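Local coordinates for protein aldo-keto reductase AKR2E4 (Bombyx mori, PDB 3WCZ) that reduces carbonyl compounds with NADPH as cosubstrate, acting strongly on the ecdysteroid 3-dehydroecdysone, and may take part in regulating moulting, at residues 21-26 and 50-55; 116-121 and 176-181; 77-82 and 109-114. All blocks are in the same frame, centred on the assembly; numbering follows the deposited sequence.

Contact 1: 21-26 and 50-55; sequences LGTGRG and RHIDTA. With NAP (NADP nicotinamide-adenine-dinucleotide phosphate), chain B.
Leu-21 and Ile-52 lie opposite each other on two parallel strands, Leu-21 N donating to His-51 O (3.0 Å) and Leu-21 O accepting from Asp-53 N (2.9 Å). Their side chains run side by side on one face of the sheet, where CB of Leu-21 meets CD1 of Ile-52 at 4.0 Å; helix 35-46 packs on the leucine and helix 61-73 on the isoleucine. Strand, helix 35-46 and strand form a beta-alpha-beta unit that opens the eight-stranded TIM barrel of the aldo-keto reductases. Asp-53 points to the other face. With CG anti to the backbone N (chi1 -179°), its OD2 receives a hydrogen bond from O2D of the nicotinamide ribose of NADP, 2.7 Å away, and is also salt-bridged to Lys-87. Gly-22 packs against this ribose, its CA 3.3 Å from O2D. Past the strand end, Gly-24 N donates to NADP O3D at 2.8 Å. Thr-23 turns toward the 50-55 segment: its OG1 donates to Asp-53 O at 2.7 Å, a bond that ties the start of the loop to the neighbouring strand, while its side chain crosses that of Ile-52 at about a right angle, CG2 to CG2 3.8 Å.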
loop_
_atom_site.group_PDB
_atom_site.type_symbol
_atom_site.label_atom_id
_atom_site.label_comp_id
_atom_site.label_asym_id
_atom_site.label_seq_id
_atom_site.Cartn_x
_atom_site.Cartn_y
_atom_site.Cartn_z
ATOM N N LEU A 21 0.361 -7.603 2.415
ATOM C CA LEU A 21 0.913 -8.221 1.212
ATOM C C LEU A 21 0.627 -7.371 -0.015
ATOM O O LEU A 21 -0.532 -7.070 -0.297
ATOM C CB LEU A 21 0.339 -9.612 0.995
ATOM C CG LEU A 21 0.868 -10.317 -0.267
ATOM C CD1 LEU A 21 2.331 -10.760 -0.095
ATOM C CD2 LEU A 21 0.023 -11.493 -0.662
ATOM N N GLY A 22 1.661 -6.985 -0.743
ATOM C CA GLY A 22 1.456 -6.317 -2.008
ATOM C C GLY A 22 1.129 -7.264 -3.140
ATOM O O GLY A 22 1.719 -8.345 -3.247
ATOM N N THR A 23 0.176 -6.863 -3.974
ATOM C CA THR A 23 -0.225 -7.662 -5.136
ATOM C C THR A 23 -0.133 -6.886 -6.429
ATOM O O THR A 23 -0.674 -7.324 -7.454
ATOM C CB THR A 23 -1.630 -8.267 -4.964
ATOM O OG1 THR A 23 -2.638 -7.241 -4.972
ATOM C CG2 THR A 23 -1.739 -9.089 -3.668
ATOM N N GLY A 24 0.571 -5.769 -6.429
ATOM C CA GLY A 24 0.893 -5.113 -7.685
ATOM C C GLY A 24 1.901 -5.956 -8.440
ATOM O O GLY A 24 2.679 -6.742 -7.848
ATOM N N ARG A 25 1.919 -5.791 -9.762
ATOM C CA ARG A 25 2.694 -6.655 -10.633
ATOM C C ARG A 25 3.878 -5.953 -11.282
ATOM O O ARG A 25 4.482 -6.507 -12.213
ATOM C CB ARG A 25 1.801 -7.186 -11.750
ATOM C CG ARG A 25 0.519 -7.821 -11.262
ATOM C CD ARG A 25 0.837 -9.037 -10.474
ATOM N NE ARG A 25 1.311 -10.131 -11.325
ATOM C CZ ARG A 25 2.205 -11.048 -10.953
ATOM N NH1 ARG A 25 2.782 -11.011 -9.724
ATOM N NH2 ARG A 25 2.541 -11.998 -11.833
ATOM N N GLY A 26 4.233 -4.765 -10.806
ATOM C CA GLY A 26 5.353 -4.035 -11.379
ATOM C C GLY A 26 6.668 -4.809 -11.398
ATOM O O GLY A 26 7.492 -4.621 -12.292
ATOM N N ARG A 50 -2.832 -10.856 7.613
ATOM C CA ARG A 50 -4.259 -10.613 7.665
ATOM C C ARG A 50 -4.609 -9.357 6.879
ATOM O O ARG A 50 -5.719 -8.839 7.031
ATOM C CB ARG A 50 -4.717 -10.451 9.117
ATOM C CG ARG A 50 -4.533 -11.721 9.975
ATOM C CD ARG A 50 -5.385 -12.871 9.472
ATOM N NE ARG A 50 -5.262 -14.079 10.293
ATOM C CZ ARG A 50 -4.485 -15.111 9.994
ATOM N NH1 ARG A 50 -3.711 -15.085 8.921
ATOM N NH2 ARG A 50 -4.482 -16.187 10.793
ATOM N N HIS A 51 -3.694 -8.813 6.107
ATOM C CA HIS A 51 -3.948 -7.607 5.317
ATOM C C HIS A 51 -3.376 -7.817 3.922
ATOM O O HIS A 51 -2.205 -8.159 3.788
ATOM C CB HIS A 51 -3.313 -6.389 6.032
ATOM C CG HIS A 51 -3.555 -5.046 5.387
ATOM N ND1 HIS A 51 -3.063 -3.888 5.944
ATOM C CD2 HIS A 51 -4.190 -4.655 4.254
ATOM C CE1 HIS A 51 -3.380 -2.851 5.195
ATOM N NE2 HIS A 51 -4.080 -3.285 4.165
ATOM N N ILE A 52 -4.229 -7.644 2.901
ATOM C CA ILE A 52 -3.839 -7.765 1.496
ATOM C C ILE A 52 -4.118 -6.431 0.822
ATOM O O ILE A 52 -5.214 -5.899 1.006
ATOM C CB ILE A 52 -4.629 -8.850 0.741
ATOM C CG1 ILE A 52 -4.667 -10.178 1.512
ATOM C CG2 ILE A 52 -4.064 -9.016 -0.656
ATOM C CD1 ILE A 52 -3.339 -10.875 1.713
ATOM N N ASP A 53 -3.152 -5.912 0.059
ATOM C CA ASP A 53 -3.290 -4.674 -0.721
ATOM C C ASP A 53 -3.391 -5.027 -2.199
ATOM O O ASP A 53 -2.503 -5.706 -2.726
ATOM C CB ASP A 53 -2.084 -3.738 -0.520
ATOM C CG ASP A 53 -2.230 -2.455 -1.291
ATOM O OD1 ASP A 53 -2.938 -1.562 -0.792
ATOM O OD2 ASP A 53 -1.654 -2.327 -2.395
ATOM N N THR A 54 -4.472 -4.604 -2.849
ATOM C CA THR A 54 -4.660 -4.795 -4.271
ATOM C C THR A 54 -5.261 -3.540 -4.879
ATOM O O THR A 54 -5.314 -2.494 -4.241
ATOM C CB THR A 54 -5.485 -6.090 -4.534
ATOM O OG1 THR A 54 -5.450 -6.440 -5.928
ATOM C CG2 THR A 54 -6.917 -5.974 -4.121
ATOM N N ALA A 55 -5.683 -3.636 -6.143
ATOM C CA ALA A 55 -6.208 -2.476 -6.869
ATOM C C ALA A 55 -6.908 -2.942 -8.117
ATOM O O ALA A 55 -6.517 -3.943 -8.727
ATOM C CB ALA A 55 -5.110 -1.520 -7.245
HETATM P PA NAP B . 8.291 -4.103 -3.395
HETATM O O1A NAP B . 7.510 -4.803 -2.363
HETATM O O2A NAP B . 8.870 -2.787 -3.201
HETATM O O5B NAP B . 9.384 -5.002 -4.052
HETATM C C5B NAP B . 9.089 -6.289 -4.504
HETATM C C4B NAP B . 10.297 -7.057 -5.020
HETATM O O4B NAP B . 11.148 -7.412 -3.913
HETATM C C3B NAP B . 10.016 -8.301 -5.772
HETATM O O3B NAP B . 10.961 -8.377 -6.812
HETATM C C2B NAP B . 10.209 -9.339 -4.775
HETATM O O2B NAP B . 10.531 -10.608 -5.308
HETATM C C1B NAP B . 11.334 -8.807 -3.928
HETATM N N9A NAP B . 11.364 -9.222 -2.541
HETATM C C8A NAP B . 10.292 -9.330 -1.729
HETATM N N7A NAP B . 10.651 -9.613 -0.494
HETATM C C5A NAP B . 12.018 -9.707 -0.478
HETATM C C6A NAP B . 12.954 -9.980 0.525
HETATM N N6A NAP B . 12.622 -10.275 1.851
HETATM N N1A NAP B . 14.247 -9.986 0.156
HETATM C C2A NAP B . 14.609 -9.721 -1.099
HETATM N N3A NAP B . 13.741 -9.442 -2.086
HETATM C C4A NAP B . 12.438 -9.423 -1.765
HETATM O O3 NAP B . 7.317 -4.028 -4.689
HETATM P PN NAP B . 6.188 -3.084 -5.298
HETATM O O1N NAP B . 5.265 -4.009 -6.003
HETATM O O2N NAP B . 6.861 -2.001 -6.065
HETATM O O5D NAP B . 5.450 -2.386 -4.076
HETATM C C5D NAP B . 4.769 -3.137 -3.127
HETATM C C4D NAP B . 3.239 -3.034 -3.174
HETATM O O4D NAP B . 2.803 -1.717 -2.893
HETATM C C3D NAP B . 2.629 -3.325 -4.507
HETATM O O3D NAP B . 2.676 -4.696 -4.845
HETATM C C2D NAP B . 1.305 -2.763 -4.351
HETATM O O2D NAP B . 0.509 -3.577 -3.537
HETATM C C1D NAP B . 1.626 -1.452 -3.666
HETATM N N1N NAP B . 1.871 -0.267 -4.496
HETATM C C2N NAP B . 0.955 0.717 -4.553
HETATM C C3N NAP B . 1.192 1.833 -5.316
HETATM C C7N NAP B . 0.157 2.892 -5.286
HETATM O O7N NAP B . -0.662 3.009 -4.343
HETATM N N7N NAP B . 0.231 3.824 -6.260
HETATM C C4N NAP B . 2.350 1.943 -6.109
HETATM C C5N NAP B . 3.308 0.923 -6.032
HETATM C C6N NAP B . 3.023 -0.161 -5.211
HETATM P P2B NAP B . 9.690 -11.927 -4.963
HETATM O O1X NAP B . 10.361 -13.009 -5.832
HETATM O O2X NAP B . 9.875 -12.223 -3.538
HETATM O O3X NAP B . 8.259 -11.662 -5.358
#

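Contact 2: 116-121 and 176-181; sequences LYLIHF and PVINQI. With NAP (NADP nicotinamide-adenine-dinucleotide phosphate), chain B.
Leu-116 and Leu-118 reach Val-177, Ile-178 and Gln-180 through side chains alone, although both segments belong to one sheet: strand 152-158 runs between the two strands, whose short axes pass 8.4 Å apart at 60°. Leu-116 forks over its partners. Its CG lies anti to the backbone N (chi1 179°), and from there CD1 presses on CG2 of Val-177 at 3.5 Å, tighter than usual for two methyls, while CD2 meets CD1 of Ile-178 at 3.6 Å. Leu-118 touches Ile-178 more loosely, CD2 to CG2 at 4.2 Å, and sets CD1 against the amide of Gln-180, 3.5 Å from NE2. The glutamine crosses the leucine at about a right angle, its chain extended so that the amide arrives at the nicotinamide end of NADP. There OE1 is 2.9 Å from the carboxamide O7N, while NE2 is hydrogen-bonded to Asp-53 OD1, which should limit rotation of the amide. His-120 meets the same carboxamide with its ring edge, N7N lying near the ring plane, 3.4 Å from NE2; Phe-121 CZ is 4.0 Å from that nitrogen. Ser-158 OG bonds to Gln-180 O from the strand between. Apolar packing in the barrel interior thus gives way to residues that touch the nicotinamide carboxamide, at the C-terminal strand ends where TIM-barrel enzymes place their active sites.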
loop_
_atom_site.group_PDB
_atom_site.type_symbol
_atom_site.label_atom_id
_atom_site.label_comp_id
_atom_site.label_asym_id
_atom_site.label_seq_id
_atom_site.Cartn_x
_atom_site.Cartn_y
_atom_site.Cartn_z
ATOM N N LEU A 116 -10.851 -1.412 3.352
ATOM C CA LEU A 116 -10.303 -0.091 3.039
ATOM C C LEU A 116 -10.389 0.118 1.543
ATOM O O LEU A 116 -9.893 -0.681 0.772
ATOM C CB LEU A 116 -8.840 0.006 3.497
ATOM C CG LEU A 116 -8.132 1.320 3.221
ATOM C CD1 LEU A 116 -8.794 2.511 3.833
ATOM C CD2 LEU A 116 -6.718 1.199 3.744
ATOM N N TYR A 117 -11.049 1.197 1.147
ATOM C CA TYR A 117 -11.079 1.641 -0.246
ATOM C C TYR A 117 -10.308 2.939 -0.355
ATOM O O TYR A 117 -10.512 3.873 0.424
ATOM C CB TYR A 117 -12.506 1.852 -0.700
ATOM C CG TYR A 117 -12.738 1.803 -2.186
ATOM C CD1 TYR A 117 -12.071 0.902 -2.994
ATOM C CD2 TYR A 117 -13.680 2.619 -2.796
ATOM C CE1 TYR A 117 -12.320 0.820 -4.353
ATOM C CE2 TYR A 117 -13.930 2.550 -4.153
ATOM C CZ TYR A 117 -13.249 1.644 -4.924
ATOM O OH TYR A 117 -13.551 1.577 -6.272
ATOM N N LEU A 118 -9.391 2.995 -1.326
ATOM C CA LEU A 118 -8.532 4.151 -1.553
ATOM C C LEU A 118 -8.756 4.769 -2.911
ATOM O O LEU A 118 -8.872 4.043 -3.908
ATOM C CB LEU A 118 -7.060 3.733 -1.492
ATOM C CG LEU A 118 -6.607 3.082 -0.182
ATOM C CD1 LEU A 118 -5.146 2.678 -0.302
ATOM C CD2 LEU A 118 -6.784 3.984 0.997
ATOM N N ILE A 119 -8.712 6.096 -2.965
ATOM C CA ILE A 119 -8.576 6.763 -4.245
ATOM C C ILE A 119 -7.124 6.536 -4.690
ATOM O O ILE A 119 -6.193 6.949 -3.984
ATOM C CB ILE A 119 -8.855 8.276 -4.146
ATOM C CG1 ILE A 119 -10.251 8.546 -3.576
ATOM C CG2 ILE A 119 -8.674 8.918 -5.527
ATOM C CD1 ILE A 119 -10.591 10.040 -3.564
ATOM N N HIS A 120 -6.897 5.892 -5.830
ATOM C CA HIS A 120 -5.550 5.431 -6.193
ATOM C C HIS A 120 -4.592 6.589 -6.482
ATOM O O HIS A 120 -3.431 6.554 -6.083
ATOM C CB HIS A 120 -5.661 4.471 -7.403
ATOM C CG HIS A 120 -4.506 3.529 -7.553
ATOM N ND1 HIS A 120 -4.658 2.251 -8.043
ATOM C CD2 HIS A 120 -3.182 3.690 -7.308
ATOM C CE1 HIS A 120 -3.468 1.664 -8.087
ATOM N NE2 HIS A 120 -2.562 2.508 -7.629
ATOM N N PHE A 121 -5.086 7.614 -7.184
ATOM C CA PHE A 121 -4.357 8.863 -7.418
ATOM C C PHE A 121 -5.338 10.031 -7.372
ATOM O O PHE A 121 -6.543 9.859 -7.662
ATOM C CB PHE A 121 -3.702 8.906 -8.816
ATOM C CG PHE A 121 -2.508 8.014 -8.972
ATOM C CD1 PHE A 121 -2.676 6.715 -9.389
ATOM C CD2 PHE A 121 -1.230 8.496 -8.756
ATOM C CE1 PHE A 121 -1.571 5.869 -9.548
ATOM C CE2 PHE A 121 -0.114 7.662 -8.874
ATOM C CZ PHE A 121 -0.291 6.353 -9.287
ATOM N N PRO A 176 -9.411 11.084 5.411
ATOM C CA PRO A 176 -8.958 9.743 5.100
ATOM C C PRO A 176 -8.358 9.073 6.325
ATOM O O PRO A 176 -7.736 9.749 7.163
ATOM C CB PRO A 176 -7.917 9.975 4.000
ATOM C CG PRO A 176 -7.595 11.382 4.041
ATOM C CD PRO A 176 -8.740 12.103 4.596
ATOM N N VAL A 177 -8.542 7.765 6.455
ATOM C CA VAL A 177 -7.842 7.013 7.510
ATOM C C VAL A 177 -6.365 6.828 7.186
ATOM O O VAL A 177 -5.551 6.722 8.095
ATOM C CB VAL A 177 -8.440 5.611 7.769
ATOM C CG1 VAL A 177 -9.843 5.711 8.343
ATOM C CG2 VAL A 177 -8.439 4.740 6.506
ATOM N N ILE A 178 -6.048 6.845 5.887
ATOM C CA ILE A 178 -4.748 6.468 5.356
ATOM C C ILE A 178 -4.430 7.278 4.119
ATOM O O ILE A 178 -5.319 7.589 3.341
ATOM C CB ILE A 178 -4.741 4.960 5.009
ATOM C CG1 ILE A 178 -4.411 4.183 6.296
ATOM C CG2 ILE A 178 -3.724 4.604 3.865
ATOM C CD1 ILE A 178 -4.746 2.745 6.276
ATOM N N ASN A 179 -3.145 7.592 3.955
ATOM C CA ASN A 179 -2.555 8.023 2.700
ATOM C C ASN A 179 -1.502 6.987 2.353
ATOM O O ASN A 179 -0.534 6.810 3.119
ATOM C CB ASN A 179 -1.983 9.451 2.800
ATOM C CG ASN A 179 -1.507 10.016 1.453
ATOM O OD1 ASN A 179 -1.907 9.551 0.391
ATOM N ND2 ASN A 179 -0.721 11.087 1.515
ATOM N N GLN A 180 -1.691 6.295 1.225
ATOM C CA GLN A 180 -0.734 5.290 0.789
ATOM C C GLN A 180 0.230 5.911 -0.214
ATOM O O GLN A 180 -0.181 6.367 -1.294
ATOM C CB GLN A 180 -1.465 4.076 0.191
ATOM C CG GLN A 180 -0.516 3.026 -0.377
ATOM C CD GLN A 180 -1.115 1.736 -0.911
ATOM O OE1 GLN A 180 -0.698 1.276 -1.989
ATOM N NE2 GLN A 180 -2.053 1.139 -0.203
ATOM N N ILE A 181 1.499 5.975 0.171
ATOM C CA ILE A 181 2.509 6.695 -0.608
ATOM C C ILE A 181 3.807 5.878 -0.635
ATOM O O ILE A 181 3.991 4.928 0.147
ATOM C CB ILE A 181 2.765 8.116 -0.029
ATOM C CG1 ILE A 181 3.153 8.032 1.434
ATOM C CG2 ILE A 181 1.522 8.965 -0.228
ATOM C CD1 ILE A 181 3.633 9.369 2.038
HETATM P PA NAP B . 8.291 -4.103 -3.395
HETATM O O1A NAP B . 7.510 -4.803 -2.363
HETATM O O2A NAP B . 8.870 -2.787 -3.201
HETATM O O5B NAP B . 9.384 -5.002 -4.052
HETATM C C5B NAP B . 9.089 -6.289 -4.504
HETATM C C4B NAP B . 10.297 -7.057 -5.020
HETATM O O4B NAP B . 11.148 -7.412 -3.913
HETATM C C3B NAP B . 10.016 -8.301 -5.772
HETATM O O3B NAP B . 10.961 -8.377 -6.812
HETATM C C2B NAP B . 10.209 -9.339 -4.775
HETATM O O2B NAP B . 10.531 -10.608 -5.308
HETATM C C1B NAP B . 11.334 -8.807 -3.928
HETATM N N9A NAP B . 11.364 -9.222 -2.541
HETATM C C8A NAP B . 10.292 -9.330 -1.729
HETATM N N7A NAP B . 10.651 -9.613 -0.494
HETATM C C5A NAP B . 12.018 -9.707 -0.478
HETATM C C6A NAP B . 12.954 -9.980 0.525
HETATM N N6A NAP B . 12.622 -10.275 1.851
HETATM N N1A NAP B . 14.247 -9.986 0.156
HETATM C C2A NAP B . 14.609 -9.721 -1.099
HETATM N N3A NAP B . 13.741 -9.442 -2.086
HETATM C C4A NAP B . 12.438 -9.423 -1.765
HETATM O O3 NAP B . 7.317 -4.028 -4.689
HETATM P PN NAP B . 6.188 -3.084 -5.298
HETATM O O1N NAP B . 5.265 -4.009 -6.003
HETATM O O2N NAP B . 6.861 -2.001 -6.065
HETATM O O5D NAP B . 5.450 -2.386 -4.076
HETATM C C5D NAP B . 4.769 -3.137 -3.127
HETATM C C4D NAP B . 3.239 -3.034 -3.174
HETATM O O4D NAP B . 2.803 -1.717 -2.893
HETATM C C3D NAP B . 2.629 -3.325 -4.507
HETATM O O3D NAP B . 2.676 -4.696 -4.845
HETATM C C2D NAP B . 1.305 -2.763 -4.351
HETATM O O2D NAP B . 0.509 -3.577 -3.537
HETATM C C1D NAP B . 1.626 -1.452 -3.666
HETATM N N1N NAP B . 1.871 -0.267 -4.496
HETATM C C2N NAP B . 0.955 0.717 -4.553
HETATM C C3N NAP B . 1.192 1.833 -5.316
HETATM C C7N NAP B . 0.157 2.892 -5.286
HETATM O O7N NAP B . -0.662 3.009 -4.343
HETATM N N7N NAP B . 0.231 3.824 -6.260
HETATM C C4N NAP B . 2.350 1.943 -6.109
HETATM C C5N NAP B . 3.308 0.923 -6.032
HETATM C C6N NAP B . 3.023 -0.161 -5.211
HETATM P P2B NAP B . 9.690 -11.927 -4.963
HETATM O O1X NAP B . 10.361 -13.009 -5.832
HETATM O O2X NAP B . 9.875 -12.223 -3.538
HETATM O O3X NAP B . 8.259 -11.662 -5.358
#

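Contact 3: 77-82 and 109-114; sequences VTREEL and LGLDYI. With EDO (1,2-ethanediol), chain D.
Arg-79 and Tyr-113 approach from opposite directions and stack flat, the guanidinium and phenol planes only 8° apart. Arg-79 CZ stands 3.4 Å from Tyr-113 CZ, which lies over the centre of the guanidinium; relative to the ring, NH2 is displaced toward the rim, so this is an off-centre cation-pi contact. The arginine chain bends at chi2 (68°) to lay the group over the phenol face. Two oxygens lie at the guanidinium edge, in its plane: NH2 donates to Tyr-113 O over 2.9 Å in a fairly straight bond, although it reaches that oxygen from above the carbonyl plane, and NH1 makes a weak bond to Leu-82 O at 3.0 Å. NE donates a hydrogen bond to water 1, 3.0 Å away, which also accepts from Asp-112 N. A salt bridge from NH2 to Asp-115 adds a carboxylate to this set, and together these partners fix the rotation of the stacked group. Leu-111 crosses the arginine at about a right angle, its CD2 being 3.8 Å from NE.

The Glu-80 side chain crosses that of the tyrosine at about a right angle, with its carboxylate nearly parallel to the ring, and OE2 comes within 3.1 Å of Tyr-113 OH. Water 2 sits at the ring edge, in the ring plane, hydrogen-bonded to Tyr-113 OH at 2.7 Å. Arg-153 makes a second cation-pi contact with the same ring.

The 3-10 turn 79-81 leads from helix 61-73 into strand 83-88, and residues 110-113 lead from helix 95-109 into strand 114-119, after Gly-110 ends that helix in a Schellman motif. The contact therefore joins two successive alpha-to-beta connections at the N-terminal ends of adjacent barrel strands, with Arg-79, Leu-111 and Ile-114 all resting on Val-84.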
loop_
_atom_site.group_PDB
_atom_site.type_symbol
_atom_site.label_atom_id
_atom_site.label_comp_id
_atom_site.label_asym_id
_atom_site.label_seq_id
_atom_site.Cartn_x
_atom_site.Cartn_y
_atom_site.Cartn_z
ATOM N N VAL A 77 -8.622 -18.811 8.079
ATOM C CA VAL A 77 -9.149 -17.551 8.576
ATOM C C VAL A 77 -10.631 -17.479 8.280
ATOM O O VAL A 77 -11.117 -18.186 7.397
ATOM C CB VAL A 77 -8.532 -16.291 7.893
ATOM C CG1 VAL A 77 -7.108 -16.082 8.358
ATOM C CG2 VAL A 77 -8.720 -16.318 6.348
ATOM N N THR A 78 -11.324 -16.588 8.969
ATOM C CA THR A 78 -12.666 -16.200 8.544
ATOM C C THR A 78 -12.602 -14.849 7.854
ATOM O O THR A 78 -11.625 -14.122 7.995
ATOM C CB THR A 78 -13.607 -16.092 9.711
ATOM O OG1 THR A 78 -13.147 -15.042 10.574
ATOM C CG2 THR A 78 -13.688 -17.416 10.472
ATOM N N ARG A 79 -13.656 -14.486 7.126
ATOM C CA ARG A 79 -13.670 -13.188 6.469
ATOM C C ARG A 79 -13.438 -12.020 7.417
ATOM O O ARG A 79 -12.687 -11.090 7.095
ATOM C CB ARG A 79 -15.002 -12.972 5.741
ATOM C CG ARG A 79 -15.206 -11.539 5.194
ATOM C CD ARG A 79 -14.264 -11.227 4.073
ATOM N NE ARG A 79 -14.301 -9.838 3.602
ATOM C CZ ARG A 79 -13.489 -8.860 4.022
ATOM N NH1 ARG A 79 -12.591 -9.092 4.986
ATOM N NH2 ARG A 79 -13.532 -7.650 3.457
ATOM N N GLU A 80 -14.025 -12.047 8.604
ATOM C CA GLU A 80 -13.900 -10.915 9.502
ATOM C C GLU A 80 -12.500 -10.752 10.088
ATOM O O GLU A 80 -12.164 -9.681 10.578
ATOM C CB GLU A 80 -14.951 -11.011 10.607
ATOM C CG GLU A 80 -16.357 -10.759 10.075
ATOM C CD GLU A 80 -16.609 -9.293 9.725
ATOM O OE1 GLU A 80 -15.857 -8.408 10.219
ATOM O OE2 GLU A 80 -17.574 -9.027 8.958
ATOM N N GLU A 81 -11.687 -11.805 10.015
ATOM C CA GLU A 81 -10.298 -11.752 10.428
ATOM C C GLU A 81 -9.377 -11.136 9.385
ATOM O O GLU A 81 -8.216 -10.844 9.685
ATOM C CB GLU A 81 -9.822 -13.164 10.776
ATOM C CG GLU A 81 -10.446 -13.677 12.061
ATOM C CD GLU A 81 -10.184 -15.139 12.357
ATOM O OE1 GLU A 81 -9.877 -15.942 11.463
ATOM O OE2 GLU A 81 -10.327 -15.488 13.558
ATOM N N LEU A 82 -9.854 -10.991 8.143
ATOM C CA LEU A 82 -9.048 -10.419 7.069
ATOM C C LEU A 82 -9.348 -8.951 6.876
ATOM O O LEU A 82 -10.482 -8.528 7.026
ATOM C CB LEU A 82 -9.303 -11.136 5.756
ATOM C CG LEU A 82 -8.856 -12.566 5.645
ATOM C CD1 LEU A 82 -9.328 -13.169 4.319
ATOM C CD2 LEU A 82 -7.348 -12.637 5.761
ATOM N N LEU A 109 -13.430 -9.770 -6.365
ATOM C CA LEU A 109 -12.817 -10.287 -5.137
ATOM C C LEU A 109 -13.646 -11.359 -4.461
ATOM O O LEU A 109 -13.177 -12.001 -3.539
ATOM C CB LEU A 109 -12.541 -9.136 -4.139
ATOM C CG LEU A 109 -11.463 -8.119 -4.524
ATOM C CD1 LEU A 109 -11.627 -6.823 -3.717
ATOM C CD2 LEU A 109 -10.095 -8.718 -4.321
ATOM N N GLY A 110 -14.900 -11.512 -4.867
ATOM C CA GLY A 110 -15.810 -12.425 -4.193
ATOM C C GLY A 110 -16.167 -12.009 -2.774
ATOM O O GLY A 110 -16.408 -12.861 -1.923
ATOM N N LEU A 111 -16.208 -10.698 -2.514
ATOM C CA LEU A 111 -16.463 -10.140 -1.179
ATOM C C LEU A 111 -17.738 -9.304 -1.151
ATOM O O LEU A 111 -18.163 -8.814 -2.197
ATOM C CB LEU A 111 -15.284 -9.256 -0.738
ATOM C CG LEU A 111 -13.926 -9.955 -0.753
ATOM C CD1 LEU A 111 -12.858 -8.944 -0.307
ATOM C CD2 LEU A 111 -13.892 -11.209 0.114
ATOM N N ASP A 112 -18.333 -9.139 0.029
ATOM C CA ASP A 112 -19.514 -8.306 0.220
ATOM C C ASP A 112 -19.165 -6.879 0.670
ATOM O O ASP A 112 -19.995 -5.977 0.585
ATOM C CB ASP A 112 -20.421 -8.903 1.289
ATOM C CG ASP A 112 -20.892 -10.294 0.951
ATOM O OD1 ASP A 112 -21.394 -10.496 -0.168
ATOM O OD2 ASP A 112 -20.738 -11.190 1.810
ATOM N N TYR A 113 -17.949 -6.681 1.168
ATOM C CA TYR A 113 -17.486 -5.380 1.611
ATOM C C TYR A 113 -15.965 -5.387 1.529
ATOM O O TYR A 113 -15.345 -6.450 1.500
ATOM C CB TYR A 113 -17.944 -5.074 3.063
ATOM C CG TYR A 113 -17.251 -5.923 4.114
ATOM C CD1 TYR A 113 -17.714 -7.188 4.399
ATOM C CD2 TYR A 113 -16.118 -5.469 4.791
ATOM C CE1 TYR A 113 -17.087 -7.991 5.330
ATOM C CE2 TYR A 113 -15.479 -6.265 5.731
ATOM C CZ TYR A 113 -15.964 -7.538 5.991
ATOM O OH TYR A 113 -15.350 -8.344 6.934
ATOM N N ILE A 114 -15.400 -4.187 1.451
ATOM C CA ILE A 114 -13.957 -3.993 1.501
ATOM C C ILE A 114 -13.623 -3.319 2.829
ATOM O O ILE A 114 -14.403 -2.519 3.355
ATOM C CB ILE A 114 -13.470 -3.134 0.279
ATOM C CG1 ILE A 114 -11.979 -3.342 0.014
ATOM C CG2 ILE A 114 -13.758 -1.664 0.457
ATOM C CD1 ILE A 114 -11.688 -4.640 -0.625
HETATM C C1 EDO D . -8.500 -7.704 10.605
HETATM O O1 EDO D . -7.840 -6.572 11.151
HETATM C C2 EDO D . -9.847 -7.250 10.096
HETATM O O2 EDO D . -10.642 -6.704 11.166
HETATM O O HOH W 1 -16.957 -10.369 2.279
HETATM O O HOH W 2 -13.006 -7.580 7.983
#

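How the contacts relate
Contacts 1 and 2 are buried in the barrel and share its sheet and the cofactor, whereas contact 3 lies about 18 Å from the chain centre, in partly exposed loops. Adjacent strands let contact 1 use main-chain bonds; contact 2, between strands that are not neighbours, depends on apolar side chains. In contact 3 a charged group on an aromatic ring and two waters take over. The first two contacts meet through Asp-53 and Gln-180, so the ribose and carboxamide contacts of the nicotinamide half adjoin. Contact 3 touches contact 1 by packing, Arg-50 against Val-77 and Thr-54 against Leu-109, and continues in sequence from 109-114 into 116-121 of contact 2.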